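PDB 4WOK: UDP-glucose 4-epimerase from Brucella ovis, which probably catalyses the NAD-dependent interconversion of UDP-glucose and UDP-galactose by inverting the configuration at C4 of the sugar. Local coordinates for residues T27-A32 with V52-F57; E143-I148 with I157-L162; Y222-P225 with C229-D232. The protein carries 2 engineered substitutions. All coordinates share one frame; numbering follows the deposited sequence. Where two conformers were deposited one is given.

From the N terminus, the three contacts follow one another in series; none nests in or crosses another. Contact 1 closes a loop of 19 intervening residues, bringing the loop that leads into strand 57-59 back onto helix 22-33 at one edge of the NAD-binding Rossmann domain. Contact 2 spans eight residues, nearly all helical, and ties the loop ahead of helix 150-169 to the flank of that helix, on the other side of the chain's centre from contact 1, their centres about 30 Å apart. Contact 3, across only three residues, is a local turn leading into strand 230-235 and its small mixed sheet. Contacts 2 and 3 approach to about 10 Å between nearest atoms.

Contact 1: T27-A32 with V52-F57; sequences TAKLLA and VRWGDF
Trp-54 lays its indole over the aliphatic chain of Lys-29 on helix 22-33, the first helix of the Rossmann fold, which follows the glycine-rich turn after strand 13-17. The loop carrying the tryptophan comes after strand 37-42, so the contact folds the end of a beta-alpha-beta unit back onto its own helix.

The main interaction is CH-pi. Lys-29 CB sits 3.6 Å from the centroid of the Trp-54 six-membered ring, only 12° off the ring normal and hence squarely over the face. With CG anti to the backbone N (chi1 176°), the lysine chain continues across the indole, and CD comes 3.5 Å from Trp-54 CZ2. A lysine suits this place because its long methylene chain can cover a ring while its charge travels on: in the conformer described, NZ reaches a salt bridge with Asp-185. Two conformers were modelled for Lys-29, and this path describes one of them.

Apolar packing completes the contact at the root of the indole. Ala-32, one helical turn after Ala-28, brings its CB to 3.8 Å from Trp-54 CB, and the small methyl lets the loop come close to the helix. Pro-38 of strand 37-42 touches Ala-28, Ala-32 and Trp-54 alike, joining helix, strand and loop.

No hydrogen bond crosses between the segments; Ala-28 O, which lies 4.0 Å from Trp-54 CB, instead accepts the helical bond from Ala-32 N. The indole is sandwiched within its own loop too: Arg-53 CB stands 3.6 Å above the opposite face of the Trp-54 ring, offset toward its rim.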
ATOM      1  N   THR A  27       4.909  -1.035  -9.037  1.00 24.28           N
ATOM      2  CA  THR A  27       4.262  -2.227  -9.570  1.00 22.77           C
ATOM      3  C   THR A  27       4.272  -2.212 -11.095  1.00 22.43           C
ATOM      4  O   THR A  27       4.490  -3.249 -11.728  1.00 23.90           O
ATOM      5  CB  THR A  27       2.826  -2.340  -9.035  1.00 23.68           C
ATOM      6  OG1 THR A  27       2.887  -2.453  -7.607  1.00 23.40           O
ATOM      7  CG2 THR A  27       2.102  -3.562  -9.635  1.00 20.91           C
ATOM      8  N   ALA A  28       4.055  -1.036 -11.684  1.00 22.22           N
ATOM      9  CA  ALA A  28       4.182  -0.874 -13.138  1.00 23.67           C
ATOM     10  C   ALA A  28       5.595  -1.231 -13.622  1.00 27.53           C
ATOM     11  O   ALA A  28       5.762  -1.946 -14.617  1.00 25.14           O
ATOM     12  CB  ALA A  28       3.829   0.554 -13.539  1.00 19.82           C
ATOM     13  N   LYS A  29       6.615  -0.725 -12.929  1.00 23.46           N
ATOM     14  CA  LYS A  29       8.003  -1.073 -13.256  0.73 23.92           C
ATOM     15  C   LYS A  29       8.201  -2.584 -13.241  1.00 25.11           C
ATOM     16  O   LYS A  29       8.814  -3.155 -14.156  1.00 26.24           O
ATOM     17  CB  LYS A  29       8.970  -0.402 -12.268  0.73 24.23           C
ATOM     18  CG  LYS A  29      10.446  -0.776 -12.452  0.73 25.91           C
ATOM     19  CD  LYS A  29      11.337   0.073 -11.533  0.73 26.25           C
ATOM     20  CE  LYS A  29      12.811  -0.019 -11.900  0.73 29.76           C
ATOM     21  NZ  LYS A  29      13.434  -1.277 -11.415  0.73 31.88           N
ATOM     22  N   LEU A  30       7.681  -3.236 -12.208  1.00 26.72           N
ATOM     23  CA  LEU A  30       7.867  -4.674 -12.077  1.00 29.49           C
ATOM     24  C   LEU A  30       7.116  -5.425 -13.165  1.00 32.87           C
ATOM     25  O   LEU A  30       7.650  -6.370 -13.753  1.00 31.70           O
ATOM     26  CB  LEU A  30       7.410  -5.173 -10.707  1.00 28.79           C
ATOM     27  CG  LEU A  30       7.891  -6.607 -10.476  1.00 37.97           C
ATOM     28  CD1 LEU A  30       9.312  -6.609  -9.960  1.00 39.69           C
ATOM     29  CD2 LEU A  30       6.978  -7.378  -9.549  1.00 38.39           C
ATOM     30  N   LEU A  31       5.881  -5.009 -13.427  1.00 25.12           N
ATOM     31  CA  LEU A  31       5.088  -5.648 -14.470  1.00 25.32           C
ATOM     32  C   LEU A  31       5.860  -5.654 -15.779  1.00 26.26           C
ATOM     33  O   LEU A  31       5.933  -6.677 -16.457  1.00 27.45           O
ATOM     34  CB  LEU A  31       3.735  -4.928 -14.652  1.00 23.84           C
ATOM     35  CG  LEU A  31       2.656  -5.279 -13.626  1.00 23.21           C
ATOM     36  CD1 LEU A  31       1.541  -4.194 -13.572  1.00 21.67           C
ATOM     37  CD2 LEU A  31       2.033  -6.635 -13.937  1.00 24.13           C
ATOM     38  N   ALA A  32       6.440  -4.508 -16.124  1.00 28.12           N
ATOM     39  CA  ALA A  32       7.172  -4.363 -17.377  1.00 32.11           C
ATOM     40  C   ALA A  32       8.405  -5.252 -17.401  1.00 39.36           C
ATOM     41  O   ALA A  32       8.797  -5.750 -18.459  1.00 33.14           O
ATOM     42  CB  ALA A  32       7.565  -2.908 -17.609  1.00 31.02           C
ATOM     43  N   VAL A  52       5.322   7.647 -14.576  1.00 20.74           N
ATOM     44  CA  VAL A  52       4.711   6.719 -15.520  1.00 24.66           C
ATOM     45  C   VAL A  52       5.719   6.495 -16.649  1.00 30.98           C
ATOM     46  O   VAL A  52       5.681   7.167 -17.682  1.00 28.55           O
ATOM     47  CB  VAL A  52       3.363   7.248 -16.047  1.00 20.33           C
ATOM     48  CG1 VAL A  52       2.695   6.221 -16.950  1.00 21.84           C
ATOM     49  CG2 VAL A  52       2.415   7.579 -14.865  1.00 19.69           C
ATOM     50  N   ARG A  53       6.638   5.558 -16.430  1.00 25.16           N
ATOM     51  CA  ARG A  53       7.791   5.417 -17.311  1.00 25.14           C
ATOM     52  C   ARG A  53       7.823   4.106 -18.065  1.00 28.00           C
ATOM     53  O   ARG A  53       8.750   3.884 -18.830  1.00 30.03           O
ATOM     54  CB  ARG A  53       9.096   5.539 -16.513  1.00 22.63           C
ATOM     55  CG  ARG A  53       9.107   6.727 -15.550  1.00 27.87           C
ATOM     56  CD  ARG A  53      10.443   6.832 -14.792  1.00 29.82           C
ATOM     57  NE  ARG A  53      10.336   7.802 -13.696  1.00 29.12           N
ATOM     58  CZ  ARG A  53      11.138   7.815 -12.636  1.00 35.20           C
ATOM     59  NH1 ARG A  53      12.104   6.906 -12.532  1.00 31.63           N
ATOM     60  NH2 ARG A  53      10.969   8.726 -11.670  1.00 28.11           N
ATOM     61  N   TRP A  54       6.843   3.235 -17.847  1.00 24.71           N
ATOM     62  CA  TRP A  54       6.966   1.865 -18.371  1.00 28.41           C
ATOM     63  C   TRP A  54       5.863   1.440 -19.325  1.00 30.01           C
ATOM     64  O   TRP A  54       5.780   0.270 -19.691  1.00 27.38           O
ATOM     65  CB  TRP A  54       7.049   0.876 -17.205  1.00 26.66           C
ATOM     66  CG  TRP A  54       8.334   1.049 -16.468  1.00 27.84           C
ATOM     67  CD1 TRP A  54       9.529   0.467 -16.759  1.00 29.24           C
ATOM     68  CD2 TRP A  54       8.566   1.921 -15.363  1.00 27.26           C
ATOM     69  NE1 TRP A  54      10.492   0.907 -15.886  1.00 32.87           N
ATOM     70  CE2 TRP A  54       9.920   1.798 -15.007  1.00 29.87           C
ATOM     71  CE3 TRP A  54       7.750   2.775 -14.618  1.00 28.97           C
ATOM     72  CZ2 TRP A  54      10.491   2.506 -13.945  1.00 25.08           C
ATOM     73  CZ3 TRP A  54       8.318   3.480 -13.559  1.00 30.18           C
ATOM     74  CH2 TRP A  54       9.668   3.338 -13.236  1.00 25.67           C
ATOM     75  N   GLY A  55       5.039   2.392 -19.739  1.00 26.13           N
ATOM     76  CA  GLY A  55       3.994   2.131 -20.713  1.00 25.31           C
ATOM     77  C   GLY A  55       3.065   3.331 -20.882  1.00 28.56           C
ATOM     78  O   GLY A  55       3.405   4.455 -20.512  1.00 27.20           O
ATOM     79  N   ASP A  56       1.885   3.095 -21.443  1.00 24.71           N
ATOM     80  CA  ASP A  56       0.960   4.178 -21.758  1.00 23.92           C
ATOM     81  C   ASP A  56       0.414   4.835 -20.506  1.00 27.77           C
ATOM     82  O   ASP A  56       0.406   4.242 -19.430  1.00 21.96           O
ATOM     83  CB  ASP A  56      -0.200   3.669 -22.603  1.00 21.89           C
ATOM     84  CG  ASP A  56       0.198   3.422 -24.052  1.00 29.38           C
ATOM     85  OD1 ASP A  56       1.398   3.506 -24.356  1.00 27.52           O
ATOM     86  OD2 ASP A  56      -0.697   3.151 -24.877  1.00 26.96           O
ATOM     87  N   PHE A  57      -0.030   6.074 -20.668  1.00 26.60           N
ATOM     88  CA  PHE A  57      -0.634   6.846 -19.584  1.00 22.96           C
ATOM     89  C   PHE A  57      -1.979   7.381 -20.021  1.00 27.75           C
ATOM     90  O   PHE A  57      -2.106   7.977 -21.083  1.00 30.89           O
ATOM     91  CB  PHE A  57       0.276   7.993 -19.159  1.00 22.06           C
ATOM     92  CG  PHE A  57      -0.369   8.937 -18.153  1.00 26.15           C
ATOM     93  CD1 PHE A  57      -0.853   8.454 -16.948  1.00 23.12           C
ATOM     94  CD2 PHE A  57      -0.489  10.291 -18.424  1.00 23.52           C
ATOM     95  CE1 PHE A  57      -1.446   9.325 -16.000  1.00 23.50           C
ATOM     96  CE2 PHE A  57      -1.075  11.159 -17.499  1.00 24.05           C
ATOM     97  CZ  PHE A  57      -1.559  10.672 -16.292  1.00 20.50           C
TER

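Contact 2: E143-I148 with I157-L162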
ATOM      1  N   GLU A 143      -8.942 -13.034  11.734  1.00 59.95           N
ATOM      2  CA  GLU A 143      -9.224 -12.007  12.728  1.00 58.31           C
ATOM      3  C   GLU A 143     -10.429 -11.176  12.323  1.00 57.77           C
ATOM      4  O   GLU A 143     -10.638 -10.904  11.138  1.00 56.87           O
ATOM      5  CB  GLU A 143      -8.010 -11.099  12.922  1.00 62.41           C
ATOM      6  CG  GLU A 143      -8.121 -10.172  14.116  1.00 68.18           C
ATOM      7  CD  GLU A 143      -8.061 -10.923  15.431  1.00 68.21           C
ATOM      8  OE1 GLU A 143      -7.114 -11.720  15.620  1.00 67.60           O
ATOM      9  OE2 GLU A 143      -8.966 -10.720  16.268  1.00 70.39           O
ATOM     10  N   ALA A 144     -11.226 -10.776  13.306  1.00 52.45           N
ATOM     11  CA  ALA A 144     -12.401  -9.967  13.020  1.00 48.76           C
ATOM     12  C   ALA A 144     -11.986  -8.632  12.413  1.00 46.20           C
ATOM     13  O   ALA A 144     -10.911  -8.112  12.711  1.00 49.46           O
ATOM     14  CB  ALA A 144     -13.213  -9.751  14.274  1.00 44.80           C
ATOM     15  N   GLN A 145     -12.834  -8.085  11.549  1.00 38.30           N
ATOM     16  CA  GLN A 145     -12.548  -6.792  10.941  1.00 37.96           C
ATOM     17  C   GLN A 145     -13.459  -5.708  11.505  1.00 38.60           C
ATOM     18  O   GLN A 145     -14.596  -5.527  11.066  1.00 37.14           O
ATOM     19  CB  GLN A 145     -12.673  -6.879   9.422  1.00 38.24           C
ATOM     20  CG  GLN A 145     -11.533  -7.658   8.782  1.00 39.16           C
ATOM     21  CD  GLN A 145     -11.713  -7.840   7.285  1.00 42.79           C
ATOM     22  OE1 GLN A 145     -12.637  -8.523   6.836  1.00 40.33           O
ATOM     23  NE2 GLN A 145     -10.826  -7.227   6.502  1.00 34.13           N
ATOM     24  N   ASN A 146     -12.948  -5.006  12.506  1.00 42.40           N
ATOM     25  CA  ASN A 146     -13.684  -3.932  13.152  1.00 43.98           C
ATOM     26  C   ASN A 146     -12.859  -2.668  13.134  1.00 39.18           C
ATOM     27  O   ASN A 146     -12.243  -2.309  14.137  1.00 38.44           O
ATOM     28  CB  ASN A 146     -14.047  -4.308  14.591  1.00 48.74           C
ATOM     29  CG  ASN A 146     -14.979  -5.490  14.656  1.00 54.70           C
ATOM     30  OD1 ASN A 146     -14.698  -6.480  15.333  1.00 56.37           O
ATOM     31  ND2 ASN A 146     -16.101  -5.398  13.944  1.00 55.67           N
ATOM     32  N   PRO A 147     -12.837  -1.991  11.982  1.00 34.62           N
ATOM     33  CA  PRO A 147     -11.990  -0.812  11.812  1.00 32.73           C
ATOM     34  C   PRO A 147     -12.479   0.326  12.690  1.00 33.80           C
ATOM     35  O   PRO A 147     -13.665   0.380  13.011  1.00 40.10           O
ATOM     36  CB  PRO A 147     -12.131  -0.482  10.313  1.00 31.72           C
ATOM     37  CG  PRO A 147     -13.428  -1.090   9.910  1.00 33.99           C
ATOM     38  CD  PRO A 147     -13.590  -2.324  10.756  1.00 34.38           C
ATOM     39  N   ILE A 148     -11.576   1.210  13.098  1.00 34.58           N
ATOM     40  CA  ILE A 148     -11.949   2.240  14.055  1.00 39.32           C
ATOM     41  C   ILE A 148     -11.816   3.641  13.461  1.00 38.35           C
ATOM     42  O   ILE A 148     -11.905   4.632  14.182  1.00 37.43           O
ATOM     43  CB  ILE A 148     -11.111   2.121  15.350  1.00 46.60           C
ATOM     44  CG1 ILE A 148      -9.653   1.833  15.018  1.00 49.54           C
ATOM     45  CG2 ILE A 148     -11.655   1.000  16.242  1.00 50.77           C
ATOM     46  CD1 ILE A 148      -8.783   3.049  15.042  1.00 58.62           C
ATOM     47  N   ILE A 157     -15.362  -1.921   3.254  1.00 23.61           N
ATOM     48  CA  ILE A 157     -16.540  -1.858   2.382  1.00 22.15           C
ATOM     49  C   ILE A 157     -16.161  -2.293   0.970  1.00 21.15           C
ATOM     50  O   ILE A 157     -16.877  -3.072   0.349  1.00 20.78           O
ATOM     51  CB  ILE A 157     -17.151  -0.439   2.348  1.00 22.73           C
ATOM     52  CG1 ILE A 157     -17.755  -0.084   3.708  1.00 24.02           C
ATOM     53  CG2 ILE A 157     -18.190  -0.320   1.218  1.00 18.60           C
ATOM     54  CD1 ILE A 157     -18.080   1.403   3.852  1.00 24.25           C
ATOM     55  N   ALA A 158     -15.021  -1.819   0.475  1.00 19.05           N
ATOM     56  CA  ALA A 158     -14.560  -2.259  -0.842  1.00 20.93           C
ATOM     57  C   ALA A 158     -14.314  -3.771  -0.890  1.00 22.80           C
ATOM     58  O   ALA A 158     -14.618  -4.417  -1.887  1.00 22.17           O
ATOM     59  CB  ALA A 158     -13.300  -1.516  -1.246  1.00 21.26           C
ATOM     60  N   GLU A 159     -13.769  -4.342   0.181  1.00 21.73           N
ATOM     61  CA  GLU A 159     -13.572  -5.794   0.201  1.00 21.05           C
ATOM     62  C   GLU A 159     -14.913  -6.530   0.059  1.00 23.66           C
ATOM     63  O   GLU A 159     -15.038  -7.464  -0.730  1.00 23.99           O
ATOM     64  CB  GLU A 159     -12.859  -6.241   1.483  1.00 23.37           C
ATOM     65  CG  GLU A 159     -11.413  -5.753   1.597  1.00 28.38           C
ATOM     66  CD  GLU A 159     -10.628  -6.476   2.682  1.00 30.30           C
ATOM     67  OE1 GLU A 159     -11.245  -7.233   3.461  1.00 31.34           O
ATOM     68  OE2 GLU A 159      -9.394  -6.291   2.755  1.00 28.54           O
ATOM     69  N   HIS A 160     -15.915  -6.102   0.818  1.00 26.90           N
ATOM     70  CA  HIS A 160     -17.227  -6.748   0.748  1.00 25.96           C
ATOM     71  C   HIS A 160     -17.913  -6.483  -0.586  1.00 27.46           C
ATOM     72  O   HIS A 160     -18.652  -7.331  -1.076  1.00 25.94           O
ATOM     73  CB  HIS A 160     -18.118  -6.283   1.897  1.00 28.50           C
ATOM     74  CG  HIS A 160     -17.701  -6.831   3.223  1.00 40.80           C
ATOM     75  ND1 HIS A 160     -17.786  -6.108   4.391  1.00 39.59           N
ATOM     76  CD2 HIS A 160     -17.186  -8.035   3.561  1.00 40.94           C
ATOM     77  CE1 HIS A 160     -17.344  -6.845   5.395  1.00 38.49           C
ATOM     78  NE2 HIS A 160     -16.970  -8.015   4.917  1.00 41.14           N
ATOM     79  N   MET A 161     -17.672  -5.311  -1.164  1.00 23.55           N
ATOM     80  CA  MET A 161     -18.217  -5.006  -2.484  1.00 21.28           C
ATOM     81  C   MET A 161     -17.636  -5.963  -3.518  1.00 20.74           C
ATOM     82  O   MET A 161     -18.357  -6.489  -4.376  1.00 22.02           O
ATOM     83  CB  MET A 161     -17.912  -3.561  -2.875  1.00 17.32           C
ATOM     84  CG  MET A 161     -18.731  -3.051  -4.067  1.00 18.72           C
ATOM     85  SD  MET A 161     -18.085  -1.479  -4.684  1.00 23.77           S
ATOM     86  CE  MET A 161     -18.501  -0.370  -3.320  1.00 20.96           C
ATOM     87  N   LEU A 162     -16.326  -6.183  -3.438  1.00 21.28           N
ATOM     88  CA  LEU A 162     -15.683  -7.211  -4.273  1.00 23.98           C
ATOM     89  C   LEU A 162     -16.379  -8.568  -4.160  1.00 23.88           C
ATOM     90  O   LEU A 162     -16.669  -9.211  -5.175  1.00 27.39           O
ATOM     91  CB  LEU A 162     -14.203  -7.366  -3.893  1.00 24.34           C
ATOM     92  CG  LEU A 162     -13.274  -6.265  -4.389  1.00 27.02           C
ATOM     93  CD1 LEU A 162     -11.958  -6.338  -3.642  1.00 26.91           C
ATOM     94  CD2 LEU A 162     -13.029  -6.401  -5.881  1.00 29.84           C
TER
HETATM   95  O   HOH W   1     -13.598  -8.539   4.205  1.00 35.63           O
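Gln-145 and Glu-159 meet through their polar ends, tying the loop before helix 150-169 to the side of that helix. It is the helix that, in the short-chain dehydrogenase/reductase family to which such Rossmann-fold epimerases belong, carries the Tyr-x-x-x-Lys motif.

In the glutamine the bond from CA to CB is already directed at the helix, and CG lies beside the backbone N, anti to the carbonyl carbon. Beyond CG the chain is extended, which carries the amide across to the carboxylate; along the way the side chain packs on Leu-156 and Tyr-131. Gln-145 CD is still 3.9 Å from Glu-159 OE1, so NE2 alone touches directly, while the amide oxygen works through a water. Gln-145 OE1 accepts a hydrogen bond of 2.8 Å from this water, which donates another, also 2.8 Å, to Glu-159 OE1. Gln-145 NE2 donates directly to Glu-159 OE1 over 3.1 Å, nearly straight at 171°, and also bonds to Thr-130 OG1.

Glutamine fits because its amide offers both a donor for the carboxylate and an acceptor for the bridging water, without adding a charge. Glu-159 is buried, yet its carboxylate is well supplied: OE1 also forms a salt bridge with Arg-177, and OE2 is bonded to Ser-126 OG. Such company would probably keep it ionised. Its side chain lies about 9 Å from the bound NAD.

The amide and carboxylate planes are turned about 46° apart. Gln-145 NE2 points its bond almost within its own amide plane, but reaches Glu-159 OE1 from above the carboxylate, 37° out of that plane.

Contact 3: Y222-P225 with C229-D232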
ATOM      1  N   TYR A 222       5.495   2.191  26.155  1.00 55.08           N
ATOM      2  CA  TYR A 222       4.711   1.041  25.709  1.00 54.51           C
ATOM      3  C   TYR A 222       5.223  -0.251  26.339  1.00 53.97           C
ATOM      4  O   TYR A 222       6.373  -0.316  26.777  1.00 54.73           O
ATOM      5  CB  TYR A 222       4.770   0.892  24.189  1.00 50.66           C
ATOM      6  CG  TYR A 222       4.045   1.935  23.379  1.00 48.79           C
ATOM      7  CD1 TYR A 222       4.674   3.110  22.997  1.00 47.37           C
ATOM      8  CD2 TYR A 222       2.744   1.718  22.948  1.00 53.63           C
ATOM      9  CE1 TYR A 222       4.014   4.059  22.223  1.00 52.99           C
ATOM     10  CE2 TYR A 222       2.075   2.653  22.176  1.00 56.68           C
ATOM     11  CZ  TYR A 222       2.712   3.822  21.818  1.00 54.40           C
ATOM     12  OH  TYR A 222       2.040   4.749  21.049  1.00 47.33           O
ATOM     13  N   GLU A 223       4.391  -1.290  26.346  1.00 60.52           N
ATOM     14  CA  GLU A 223       4.833  -2.620  26.771  1.00 63.09           C
ATOM     15  C   GLU A 223       5.570  -3.335  25.634  1.00 60.80           C
ATOM     16  O   GLU A 223       5.132  -4.377  25.147  1.00 61.39           O
ATOM     17  CB  GLU A 223       3.650  -3.463  27.247  1.00 64.45           C
ATOM     18  N   THR A 224       6.691  -2.748  25.224  1.00 59.62           N
ATOM     19  CA  THR A 224       7.545  -3.267  24.159  1.00 50.64           C
ATOM     20  C   THR A 224       8.992  -3.286  24.637  1.00 54.67           C
ATOM     21  O   THR A 224       9.344  -2.514  25.522  1.00 52.85           O
ATOM     22  CB  THR A 224       7.462  -2.403  22.893  1.00 48.33           C
ATOM     23  OG1 THR A 224       8.037  -1.116  23.170  1.00 46.06           O
ATOM     24  CG2 THR A 224       6.010  -2.246  22.435  1.00 45.12           C
ATOM     25  N   PRO A 225       9.836  -4.149  24.045  1.00 58.28           N
ATOM     26  CA  PRO A 225      11.243  -4.245  24.451  1.00 63.23           C
ATOM     27  C   PRO A 225      11.957  -2.903  24.668  1.00 66.10           C
ATOM     28  O   PRO A 225      12.674  -2.789  25.660  1.00 64.68           O
ATOM     29  CB  PRO A 225      11.873  -5.014  23.289  1.00 58.71           C
ATOM     30  CG  PRO A 225      10.785  -5.940  22.858  1.00 52.97           C
ATOM     31  CD  PRO A 225       9.493  -5.178  23.043  1.00 52.22           C
ATOM     32  N   CYS A 229       6.522   2.109  20.289  1.00 48.60           N
ATOM     33  CA  CYS A 229       5.530   1.201  19.723  1.00 47.64           C
ATOM     34  C   CYS A 229       6.046   0.487  18.481  1.00 43.41           C
ATOM     35  O   CYS A 229       6.919   0.977  17.759  1.00 43.30           O
ATOM     36  CB  CYS A 229       4.226   1.932  19.406  1.00 52.11           C
ATOM     37  SG  CYS A 229       4.133   2.604  17.765  1.00 56.92           S
ATOM     38  N   ILE A 230       5.483  -0.693  18.256  1.00 41.03           N
ATOM     39  CA  ILE A 230       5.922  -1.589  17.208  1.00 39.98           C
ATOM     40  C   ILE A 230       4.865  -1.637  16.103  1.00 39.22           C
ATOM     41  O   ILE A 230       3.674  -1.784  16.378  1.00 36.16           O
ATOM     42  CB  ILE A 230       6.177  -3.004  17.766  1.00 44.51           C
ATOM     43  CG1 ILE A 230       7.346  -2.979  18.759  1.00 50.46           C
ATOM     44  CG2 ILE A 230       6.436  -3.988  16.643  1.00 46.87           C
ATOM     45  CD1 ILE A 230       7.611  -4.314  19.418  1.00 51.72           C
ATOM     46  N   ARG A 231       5.300  -1.475  14.862  1.00 36.11           N
ATOM     47  CA  ARG A 231       4.371  -1.507  13.724  1.00 35.88           C
ATOM     48  C   ARG A 231       4.975  -2.345  12.606  1.00 38.53           C
ATOM     49  O   ARG A 231       6.091  -2.864  12.742  1.00 40.64           O
ATOM     50  CB  ARG A 231       4.052  -0.086  13.250  1.00 37.61           C
ATOM     51  CG  ARG A 231       3.367   0.794  14.303  1.00 41.40           C
ATOM     52  CD  ARG A 231       1.912   0.387  14.487  1.00 44.43           C
ATOM     53  NE  ARG A 231       1.183   1.220  15.444  1.00 40.70           N
ATOM     54  CZ  ARG A 231       1.008   0.908  16.726  1.00 44.76           C
ATOM     55  NH1 ARG A 231       1.529  -0.210  17.211  1.00 42.95           N
ATOM     56  NH2 ARG A 231       0.319   1.714  17.525  1.00 39.86           N
ATOM     57  N   ASP A 232       4.253  -2.455  11.495  1.00 33.29           N
ATOM     58  CA  ASP A 232       4.555  -3.450  10.472  1.00 35.49           C
ATOM     59  C   ASP A 232       4.975  -2.781   9.176  1.00 37.41           C
ATOM     60  O   ASP A 232       4.200  -2.016   8.595  1.00 31.14           O
ATOM     61  CB  ASP A 232       3.327  -4.326  10.246  1.00 35.34           C
ATOM     62  CG  ASP A 232       3.640  -5.598   9.501  1.00 45.89           C
ATOM     63  OD1 ASP A 232       4.789  -5.778   9.047  1.00 59.03           O
ATOM     64  OD2 ASP A 232       2.720  -6.425   9.375  1.00 41.23           O
TER
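Tyr-222 OH has two hydrogen-bonding partners, Asp-295 OD2 and Tyr-218 O, which place the phenol while its ring packs on Cys-229. Cys-229 CB stands 3.4 Å from the Tyr-222 ring centroid, 12° off the normal, a CH-pi contact over the middle of the face. The sulfur turns away from the ring: Cys-229 SG is 4.9 Å from the same Tyr-222 centroid and lies obliquely to it, a looser sulfur-aromatic contact. A small residue suits the spot, since the ring sits almost directly against its CB.

Cys-229 also meets Arg-231: its SG lies 3.7 Å above the Arg-231 guanidinium plane, over its centre. Arg-231 NH1 donates to Ile-230 O over 2.8 Å with an angle of 146°, meeting the oxygen from above the carbonyl plane; NH2 bonds to Pro-296 O. Together these fix the rotation of the flat group beside the sulfur.

On the loop side, the chain kinks in an inverse gamma turn centred on Glu-223, with a weak bond from Thr-224 N to Tyr-222 O. Thr-224 divides its branches: OG1, lying between the backbone N and the carbonyl carbon (chi1 67°), bonds to Thr-228 O, while Thr-224 CG2 lies 4.0 Å from Ile-230 CG1. Pro-225 CD adds a contact of 4.2 Å with Ile-230 CD1, so the CG1-CD1 arm of the beta-branched isoleucine serves both neighbours.

This surface contact lies outside the seven-stranded parallel Rossmann sheet. The turn packs against the start of strand 230-235, which runs between strands 180-182 and 267-268 in a small mixed sheet and leads straight into helix 236-251.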